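Local coordinates for protein actibind (Aspergillus niger, PDB 3D3Z) that cleaves RNA as a ribonuclease of the T2 family, probably without strict base specificity but with a preference for adenylic acid, at residues Pro187-Glu192 and Ser197-Tyr202; Ser45-Ile50 and Asp145-Leu150; Ser9-Gln14 and Thr213-Glu218. One frame throughout, in Å; residues are numbered along the deposited sequence. Where two conformers were deposited one is given.

Contact 1 of 3, residues Pro187-Glu192 and Ser197-Tyr202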
loop_
_atom_site.group_PDB
_atom_site.type_symbol
_atom_site.label_atom_id
_atom_site.label_comp_id
_atom_site.label_asym_id
_atom_site.label_seq_id
_atom_site.Cartn_x
_atom_site.Cartn_y
_atom_site.Cartn_z
ATOM N N PRO A 187 8.669 -8.473 2.699
ATOM C CA PRO A 187 7.219 -8.381 2.409
ATOM C C PRO A 187 6.640 -9.791 2.185
ATOM O O PRO A 187 7.404 -10.720 1.977
ATOM C CB PRO A 187 7.184 -7.570 1.117
ATOM C CG PRO A 187 8.500 -7.891 0.444
ATOM C CD PRO A 187 9.502 -8.032 1.561
ATOM N N TYR A 188 5.324 -9.953 2.230
ATOM C CA TYR A 188 4.694 -10.978 1.407
ATOM C C TYR A 188 5.113 -10.825 -0.076
ATOM O O TYR A 188 5.042 -9.742 -0.654
ATOM C CB TYR A 188 3.180 -10.950 1.546
ATOM C CG TYR A 188 2.484 -11.835 0.559
ATOM C CD1 TYR A 188 2.318 -13.217 0.804
ATOM C CD2 TYR A 188 1.993 -11.316 -0.642
ATOM C CE1 TYR A 188 1.663 -14.038 -0.139
ATOM C CE2 TYR A 188 1.349 -12.122 -1.575
ATOM C CZ TYR A 188 1.198 -13.479 -1.322
ATOM O OH TYR A 188 0.531 -14.228 -2.278
ATOM N N VAL A 189 5.569 -11.935 -0.674
ATOM C CA VAL A 189 5.890 -12.023 -2.100
ATOM C C VAL A 189 4.846 -12.893 -2.831
ATOM O O VAL A 189 4.728 -14.092 -2.559
ATOM C CB VAL A 189 7.320 -12.552 -2.311
ATOM C CG1 VAL A 189 7.710 -12.524 -3.816
ATOM C CG2 VAL A 189 8.283 -11.719 -1.492
ATOM N N GLY A 190 4.121 -12.281 -3.778
ATOM C CA GLY A 190 3.036 -12.934 -4.498
ATOM C C GLY A 190 3.412 -13.179 -5.947
ATOM O O GLY A 190 3.969 -12.301 -6.598
ATOM N N CYS A 191 3.173 -14.409 -6.423
ATOM C CA CYS A 191 3.472 -14.810 -7.806
ATOM C C CYS A 191 2.204 -15.178 -8.518
ATOM O O CYS A 191 1.222 -15.589 -7.899
ATOM C CB CYS A 191 4.423 -16.025 -7.839
ATOM S SG CYS A 191 6.094 -15.650 -7.453
ATOM N N GLU A 192 2.208 -14.983 -9.829
ATOM C CA GLU A 192 1.106 -15.390 -10.662
ATOM C C GLU A 192 1.686 -16.123 -11.852
ATOM O O GLU A 192 2.532 -15.578 -12.551
ATOM C CB GLU A 192 0.343 -14.177 -11.189
ATOM C CG GLU A 192 -0.993 -14.519 -11.842
ATOM C CD GLU A 192 -2.014 -15.024 -10.851
ATOM O OE1 GLU A 192 -1.882 -14.645 -9.675
ATOM O OE2 GLU A 192 -2.941 -15.793 -11.215
ATOM N N SER A 197 4.670 -10.754 -9.132
ATOM C CA SER A 197 3.380 -10.112 -9.371
ATOM C C SER A 197 2.931 -9.096 -8.292
ATOM O O SER A 197 2.430 -8.046 -8.631
ATOM C CB SER A 197 2.329 -11.191 -9.472
ATOM O OG SER A 197 1.099 -10.572 -9.718
ATOM N N GLN A 198 3.052 -9.446 -7.012
ATOM C CA GLN A 198 2.525 -8.634 -5.901
ATOM C C GLN A 198 3.475 -8.632 -4.703
ATOM O O GLN A 198 4.167 -9.646 -4.450
ATOM C CB GLN A 198 1.175 -9.195 -5.452
ATOM C CG GLN A 198 0.057 -9.107 -6.530
ATOM C CD GLN A 198 -1.323 -9.305 -5.983
ATOM O OE1 GLN A 198 -1.677 -8.697 -4.980
ATOM N NE2 GLN A 198 -2.138 -10.183 -6.646
ATOM N N LEU A 199 3.443 -7.534 -3.952
ATOM C CA LEU A 199 4.210 -7.347 -2.711
ATOM C C LEU A 199 3.308 -6.698 -1.645
ATOM O O LEU A 199 2.498 -5.765 -1.949
ATOM C CB LEU A 199 5.463 -6.510 -2.959
ATOM C CG LEU A 199 6.568 -7.003 -3.908
ATOM C CD1 LEU A 199 7.644 -5.951 -4.088
ATOM C CD2 LEU A 199 7.188 -8.338 -3.409
ATOM N N TYR A 200 3.335 -7.255 -0.422
ATOM C CA TYR A 200 2.722 -6.603 0.770
ATOM C C TYR A 200 3.792 -6.322 1.827
ATOM O O TYR A 200 4.350 -7.243 2.441
ATOM C CB TYR A 200 1.629 -7.404 1.465
ATOM C CG TYR A 200 0.582 -8.157 0.676
ATOM C CD1 TYR A 200 0.262 -7.865 -0.669
ATOM C CD2 TYR A 200 -0.139 -9.178 1.301
ATOM C CE1 TYR A 200 -0.716 -8.581 -1.335
ATOM C CE2 TYR A 200 -1.114 -9.890 0.636
ATOM C CZ TYR A 200 -1.416 -9.591 -0.671
ATOM O OH TYR A 200 -2.413 -10.318 -1.305
ATOM N N TYR A 201 4.070 -5.040 2.042
ATOM C CA TYR A 201 4.958 -4.598 3.122
ATOM C C TYR A 201 4.127 -4.267 4.352
ATOM O O TYR A 201 3.270 -3.385 4.304
ATOM C CB TYR A 201 5.764 -3.392 2.673
ATOM C CG TYR A 201 6.722 -3.562 1.518
ATOM C CD1 TYR A 201 8.078 -3.873 1.745
ATOM C CD2 TYR A 201 6.334 -3.322 0.206
ATOM C CE1 TYR A 201 8.976 -3.947 0.698
ATOM C CE2 TYR A 201 7.232 -3.422 -0.827
ATOM C CZ TYR A 201 8.539 -3.773 -0.576
ATOM O OH TYR A 201 9.458 -3.857 -1.582
ATOM N N TYR A 202 4.387 -4.981 5.456
ATOM C CA TYR A 202 3.634 -4.849 6.701
ATOM C C TYR A 202 4.292 -3.835 7.633
ATOM O O TYR A 202 5.532 -3.667 7.653
ATOM C CB TYR A 202 3.498 -6.189 7.435
ATOM C CG TYR A 202 2.660 -7.237 6.714
ATOM C CD1 TYR A 202 1.433 -7.625 7.196
ATOM C CD2 TYR A 202 3.126 -7.861 5.550
ATOM C CE1 TYR A 202 0.650 -8.594 6.519
ATOM C CE2 TYR A 202 2.356 -8.846 4.875
ATOM C CZ TYR A 202 1.145 -9.205 5.380
ATOM O OH TYR A 202 0.399 -10.158 4.716
HETATM O O HOH W 1 -1.240 -11.840 -8.832
#
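Tyr188 and Tyr200 pair across the antiparallel hairpin of strands 188-192 and 195-206. Their rings run alongside each other, with planes at an oblique 31°. CD2 of Tyr188 sits over the centre of the Tyr200 ring, 3.6 Å from Tyr200 CD2. Tyr188 reaches this place with CG anti to its backbone N (chi1 171°). Trp54 meets the Tyr200 ring edge-to-face.

Pro187, just before the strand, points its ring at the partner strand. Its CB lies over the face of the Tyr201 ring in a CH-pi contact, 4.0 Å from the ring centroid. Pro187 CG lies 4.1 Å from Leu199 CD2. The Tyr201 hydroxyl is hydrogen-bonded to Ser152 OG.

Tyr200 N donates to Tyr188 O at 3.0 Å. Further along, two residues, Ser197 and Gln198, stand opposite Gly190: a classic bulge. Gly190 N donates to Gln198 O at 2.7 Å. Gly190 O accepts from Ser197 N, in the carbonyl plane, and from Gln198 N, above it. A water bridges Glu192 OE1, Ser197 OG and Gln198 NE2.

Gly190 O is thus gripped by two N-H groups. Where the bond from Tyr188 N to Tyr200 O is weak, the packed rings and the proline add apolar contact.

Contact 2 of 3, residues Ser45-Ile50 and Asp145-Leu150. Unlike the reference sequence in segment 45-50: Asp46 (reference Gly).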
loop_
_atom_site.group_PDB
_atom_site.type_symbol
_atom_site.label_atom_id
_atom_site.label_comp_id
_atom_site.label_asym_id
_atom_site.label_seq_id
_atom_site.Cartn_x
_atom_site.Cartn_y
_atom_site.Cartn_z
ATOM N N SER A 45 8.685 1.308 -16.870
ATOM C CA SER A 45 9.288 -0.008 -17.148
ATOM C C SER A 45 10.138 -0.462 -15.950
ATOM O O SER A 45 10.351 -1.669 -15.758
ATOM C CB SER A 45 10.139 0.060 -18.418
ATOM O OG SER A 45 11.347 0.755 -18.188
ATOM N N ASP A 46 10.601 0.501 -15.141
ATOM C CA ASP A 46 11.495 0.228 -14.014
ATOM C C ASP A 46 10.927 0.650 -12.652
ATOM O O ASP A 46 11.659 1.062 -11.737
ATOM C CB ASP A 46 12.849 0.909 -14.247
ATOM C CG ASP A 46 12.756 2.407 -14.361
ATOM O OD1 ASP A 46 11.646 3.007 -14.526
ATOM O OD2 ASP A 46 13.836 3.007 -14.303
ATOM N N SER A 47 9.620 0.499 -12.496
ATOM C CA SER A 47 9.006 0.705 -11.210
ATOM C C SER A 47 7.815 -0.194 -11.068
ATOM O O SER A 47 7.074 -0.417 -12.003
ATOM C CB SER A 47 8.554 2.177 -11.011
ATOM O OG SER A 47 7.969 2.360 -9.715
ATOM N N TRP A 48 7.631 -0.656 -9.858
ATOM C CA TRP A 48 6.391 -1.260 -9.440
ATOM C C TRP A 48 5.393 -0.113 -9.281
ATOM O O TRP A 48 5.775 1.076 -9.320
ATOM C CB TRP A 48 6.593 -2.008 -8.131
ATOM C CG TRP A 48 7.411 -3.297 -8.267
ATOM C CD1 TRP A 48 8.684 -3.434 -8.742
ATOM C CD2 TRP A 48 6.971 -4.610 -7.902
ATOM N NE1 TRP A 48 9.057 -4.781 -8.716
ATOM C CE2 TRP A 48 8.025 -5.518 -8.197
ATOM C CE3 TRP A 48 5.780 -5.112 -7.387
ATOM C CZ2 TRP A 48 7.905 -6.891 -7.991
ATOM C CZ3 TRP A 48 5.663 -6.496 -7.179
ATOM C CH2 TRP A 48 6.713 -7.356 -7.477
ATOM N N THR A 49 4.127 -0.491 -9.121
ATOM C CA THR A 49 2.999 0.434 -8.918
ATOM C C THR A 49 2.226 0.100 -7.633
ATOM O O THR A 49 2.405 -0.953 -7.022
ATOM C CB THR A 49 2.070 0.392 -10.110
ATOM O OG1 THR A 49 1.688 -0.948 -10.400
ATOM C CG2 THR A 49 2.781 0.964 -11.335
ATOM N N ILE A 50 1.352 1.023 -7.226
ATOM C CA ILE A 50 0.548 0.928 -6.038
ATOM C C ILE A 50 -0.669 0.057 -6.285
ATOM O O ILE A 50 -1.358 0.164 -7.295
ATOM C CB ILE A 50 -0.003 2.348 -5.522
ATOM C CG1 ILE A 50 1.177 3.318 -5.220
ATOM C CG2 ILE A 50 -0.952 2.160 -4.320
ATOM C CD1 ILE A 50 0.823 4.846 -5.117
ATOM N N ASP A 145 2.715 8.628 -0.061
ATOM C CA ASP A 145 3.884 8.968 0.750
ATOM C C ASP A 145 4.657 7.703 1.191
ATOM O O ASP A 145 5.878 7.665 1.128
ATOM C CB ASP A 145 3.488 9.783 1.996
ATOM C CG ASP A 145 3.048 11.203 1.667
ATOM O OD1 ASP A 145 3.312 11.694 0.560
ATOM O OD2 ASP A 145 2.487 11.825 2.571
ATOM N N LEU A 146 3.927 6.697 1.632
ATOM C CA LEU A 146 4.543 5.430 2.094
ATOM C C LEU A 146 5.131 4.637 0.923
ATOM O O LEU A 146 6.279 4.174 0.975
ATOM C CB LEU A 146 3.501 4.623 2.819
ATOM C CG LEU A 146 4.021 3.463 3.644
ATOM C CD1 LEU A 146 4.978 3.926 4.760
ATOM C CD2 LEU A 146 2.796 2.758 4.215
ATOM N N PHE A 147 4.366 4.528 -0.147
ATOM C CA PHE A 147 4.876 3.890 -1.382
ATOM C C PHE A 147 6.206 4.466 -1.829
ATOM O O PHE A 147 7.132 3.714 -2.213
ATOM C CB PHE A 147 3.848 4.052 -2.482
ATOM C CG PHE A 147 4.301 3.572 -3.832
ATOM C CD1 PHE A 147 4.362 2.231 -4.131
ATOM C CD2 PHE A 147 4.572 4.462 -4.816
ATOM C CE1 PHE A 147 4.727 1.795 -5.380
ATOM C CE2 PHE A 147 4.955 4.062 -6.096
ATOM C CZ PHE A 147 5.043 2.677 -6.385
ATOM N N LYS A 148 6.336 5.800 -1.789
ATOM C CA LYS A 148 7.604 6.436 -2.186
ATOM C C LYS A 148 8.800 5.916 -1.390
ATOM O O LYS A 148 9.928 5.967 -1.860
ATOM C CB LYS A 148 7.535 7.956 -2.077
ATOM C CG LYS A 148 6.697 8.588 -3.160
ATOM C CD LYS A 148 6.407 9.998 -2.820
ATOM C CE LYS A 148 5.905 10.710 -3.994
ATOM N NZ LYS A 148 5.858 12.172 -3.745
ATOM N N THR A 149 8.568 5.411 -0.204
ATOM C CA THR A 149 9.689 4.967 0.604
ATOM C C THR A 149 10.048 3.492 0.317
ATOM O O THR A 149 10.960 2.945 0.941
ATOM C CB THR A 149 9.402 5.123 2.121
ATOM O OG1 THR A 149 8.351 4.249 2.509
ATOM C CG2 THR A 149 9.043 6.594 2.518
ATOM N N LEU A 150 9.295 2.842 -0.572
ATOM C CA LEU A 150 9.360 1.377 -0.762
ATOM C C LEU A 150 9.586 1.065 -2.222
ATOM O O LEU A 150 8.713 0.486 -2.859
ATOM C CB LEU A 150 8.030 0.761 -0.293
ATOM C CG LEU A 150 7.774 0.835 1.198
ATOM C CD1 LEU A 150 6.329 0.519 1.518
ATOM C CD2 LEU A 150 8.716 -0.110 1.937
#
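Phe147 holds CG anti to its backbone N (chi1 174°), which carries the ring from helix 134-147 toward Ile50. Ile50 has CG1 anti to its carbonyl carbon (chi1 -59°), and this branch comes down on the ring. CG1 lies over the ring centre, 3.4 Å from Phe147 CG. The approach is a CH-pi contact, 15° off the ring normal. CD1 of Ile50 lies past the rim on the CD2 side, 3.8 Å from Phe147 CD2.

The far end of the ring meets backbone. Trp48 O lies at the ring edge, in its plane, 3.4 Å from Phe147 CZ. The oxygen faces the CZ-H group, which would be slightly positive, so the approach is probably mildly favourable. Trp48 O also accepts a hydrogen bond from Ser47 OG at 2.6 Å; the hydroxyl approaches a lone pair of the oxygen. The Thr49 backbone passes nearby, with its carbonyl carbon 3.8 Å from Phe147 CE1.

In this T2 ribonuclease fold the contact sets that helix against the start of strand 49-56, a strand of the antiparallel sheet. The strand continues directly into His51, a predicted active-site residue. Gln34 of strand 29-35 also touches Phe147, and Trp95 touches Ile50.

The Phe147 ring is therefore met in two ways: Ile50 lies over one face and Trp48 O at the edge. Ser47 OG adds a looser, oblique touch, 4.4 Å from Phe147 CZ. After Phe147 the chain makes a type I beta turn to Leu150. No hydrogen bond joins the two segments directly. The Trp48 indole turns elsewhere, its NE1 hydrogen-bonded to Tyr232 OH.

Contact 3 of 3, residues Ser9-Gln14 and Thr213-Glu218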
loop_
_atom_site.group_PDB
_atom_site.type_symbol
_atom_site.label_atom_id
_atom_site.label_comp_id
_atom_site.label_asym_id
_atom_site.label_seq_id
_atom_site.Cartn_x
_atom_site.Cartn_y
_atom_site.Cartn_z
ATOM N N SER A 9 3.855 7.653 20.720
ATOM C CA SER A 9 2.589 6.934 20.832
ATOM C C SER A 9 2.860 5.409 20.818
ATOM O O SER A 9 3.832 4.985 20.188
ATOM C CB SER A 9 1.651 7.329 19.683
ATOM O OG SER A 9 1.272 8.687 19.740
ATOM N N PRO A 10 2.014 4.608 21.498
ATOM C CA PRO A 10 2.255 3.174 21.538
ATOM C C PRO A 10 1.952 2.460 20.190
ATOM O O PRO A 10 0.930 2.746 19.512
ATOM C CB PRO A 10 1.296 2.701 22.615
ATOM C CG PRO A 10 0.157 3.648 22.541
ATOM C CD PRO A 10 0.767 4.953 22.199
ATOM N N LEU A 11 2.836 1.512 19.853
ATOM C CA LEU A 11 2.805 0.805 18.586
ATOM C C LEU A 11 1.576 -0.098 18.497
ATOM O O LEU A 11 1.261 -0.856 19.443
ATOM C CB LEU A 11 4.104 0.013 18.436
ATOM C CG LEU A 11 4.614 -0.460 17.100
ATOM C CD1 LEU A 11 4.882 0.613 16.050
ATOM C CD2 LEU A 11 5.909 -1.246 17.420
ATOM N N SER A 12 0.850 0.013 17.382
ATOM C CA SER A 12 -0.287 -0.858 17.131
ATOM C C SER A 12 0.190 -2.331 17.059
ATOM O O SER A 12 1.329 -2.596 16.723
ATOM C CB SER A 12 -1.043 -0.459 15.847
ATOM O OG SER A 12 -0.192 -0.477 14.720
ATOM N N CYS A 13 -0.722 -3.224 17.384
ATOM C CA CYS A 13 -0.536 -4.679 17.464
ATOM C C CYS A 13 0.452 -5.148 18.508
ATOM O O CYS A 13 0.153 -6.113 19.190
ATOM C CB CYS A 13 -0.153 -5.325 16.120
ATOM S SG CYS A 13 -1.458 -5.353 14.947
ATOM N N GLN A 14 1.611 -4.481 18.583
ATOM C CA GLN A 14 2.673 -4.821 19.511
ATOM C C GLN A 14 2.392 -4.353 20.935
ATOM O O GLN A 14 3.177 -4.687 21.817
ATOM C CB GLN A 14 4.041 -4.308 18.994
ATOM C CG GLN A 14 4.396 -4.850 17.586
ATOM C CD GLN A 14 5.842 -4.590 17.090
ATOM O OE1 GLN A 14 6.816 -4.872 17.801
ATOM N NE2 GLN A 14 5.986 -4.110 15.822
ATOM N N THR A 213 3.925 7.326 12.672
ATOM C CA THR A 213 5.204 6.703 12.385
ATOM C C THR A 213 4.960 5.239 11.994
ATOM O O THR A 213 4.347 4.463 12.744
ATOM C CB THR A 213 6.136 6.791 13.598
ATOM O OG1 THR A 213 6.404 8.169 13.877
ATOM C CG2 THR A 213 7.437 6.081 13.313
ATOM N N TYR A 214 5.390 4.895 10.788
ATOM C CA TYR A 214 5.148 3.556 10.244
ATOM C C TYR A 214 6.407 2.734 10.490
ATOM O O TYR A 214 7.480 3.008 9.912
ATOM C CB TYR A 214 4.794 3.608 8.741
ATOM C CG TYR A 214 3.346 3.898 8.474
ATOM C CD1 TYR A 214 2.809 5.181 8.681
ATOM C CD2 TYR A 214 2.510 2.918 7.969
ATOM C CE1 TYR A 214 1.480 5.448 8.407
ATOM C CE2 TYR A 214 1.168 3.176 7.719
ATOM C CZ TYR A 214 0.673 4.447 7.932
ATOM O OH TYR A 214 -0.645 4.701 7.653
ATOM N N VAL A 215 6.268 1.731 11.340
ATOM C CA VAL A 215 7.389 0.884 11.785
ATOM C C VAL A 215 7.284 -0.484 11.114
ATOM O O VAL A 215 6.276 -1.185 11.301
ATOM C CB VAL A 215 7.354 0.740 13.327
ATOM C CG1 VAL A 215 8.357 -0.297 13.847
ATOM C CG2 VAL A 215 7.605 2.107 13.974
ATOM N N ALA A 216 8.322 -0.833 10.354
ATOM C CA ALA A 216 8.369 -2.062 9.546
ATOM C C ALA A 216 8.137 -3.233 10.456
ATOM O O ALA A 216 8.748 -3.315 11.525
ATOM C CB ALA A 216 9.688 -2.176 8.780
ATOM N N SER A 217 7.174 -4.084 10.093
ATOM C CA SER A 217 6.784 -5.219 10.922
ATOM C C SER A 217 6.729 -6.547 10.165
ATOM O O SER A 217 6.839 -6.615 8.940
ATOM C CB SER A 217 5.458 -4.967 11.619
ATOM O OG SER A 217 4.376 -4.887 10.727
ATOM N N GLU A 218 6.580 -7.617 10.925
ATOM C CA GLU A 218 6.623 -8.953 10.337
ATOM C C GLU A 218 5.386 -9.290 9.486
ATOM O O GLU A 218 4.227 -9.055 9.885
ATOM C CB GLU A 218 6.806 -10.017 11.438
ATOM C CG GLU A 218 7.426 -11.279 10.911
ATOM C CD GLU A 218 7.893 -12.184 12.017
ATOM O OE1 GLU A 218 8.922 -11.834 12.657
ATOM O OE2 GLU A 218 7.235 -13.241 12.228
#
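Leu11 meets Val215 through one methyl, CD1. This is the apolar part of the contact. Leu11 CD1 rests against CB and CG2 of Val215, 3.7 Å from each. The two side chains cross at about a right angle. Leu11 holds CG anti to its backbone N (chi1 -159°), and the bend at chi2 (59°) turns CD1 to the strand.

A looser van der Waals contact joins Gln14 and Ser217. The Gln14 side chain extends toward Ser217, which lies just past Ala216. No hydrogen bond crosses between the segments.

The contact lays the N-terminal loop of the chain over strand 213-216. This strand pairs antiparallel with strand 195-206, so the loop meets a hairpin of the sheet. Val215 turns its side chain to the loop. Its neighbour Tyr214 points away and packs on helix 134-147, with Gln142 and Leu146. The strand thus lies between the loop and that helix. The contact is remote from the active site and the ligand pocket.

Polar bonds run through a shared neighbour. Both sides hydrogen-bond by their backbones to strand 195-206: Ser12 with Val205, and Val215 with Asn204. One covalent tie is close by, the disulfide from Cys13 to Cys58, which fixes the loop to residue 58. Within the loop, Gln14 N donates to Ser12 O at 2.7 Å. This bond closes a classic gamma turn, with Cys13, at positive phi, in the middle. The chain turns sharply at Cys13 before Gln14 extends toward Ser217.

In the fold
All three contacts reach the same antiparallel sheet. Contacts 1 and 2 have centres 13 Å apart and touch through Trp48: its CZ3 lies 3.4 Å from Leu199 CG. Tyr201 CD1 also meets Leu150 CD2 at 3.8 Å. Contact 3 lies about 20 Å from contact 1, centre to centre, yet Ser217 N is 3.0 Å from Tyr202 O, probably a hydrogen bond. Leu146 and Tyr214 link contacts 2 and 3. Contacts 1 and 2 border the predicted active site: the side chains of Gln198 and Ile50 come within about 4 and 5 Å of that of His51. The Thr49 side chain is about 6 Å from the bound nucleoside analogue.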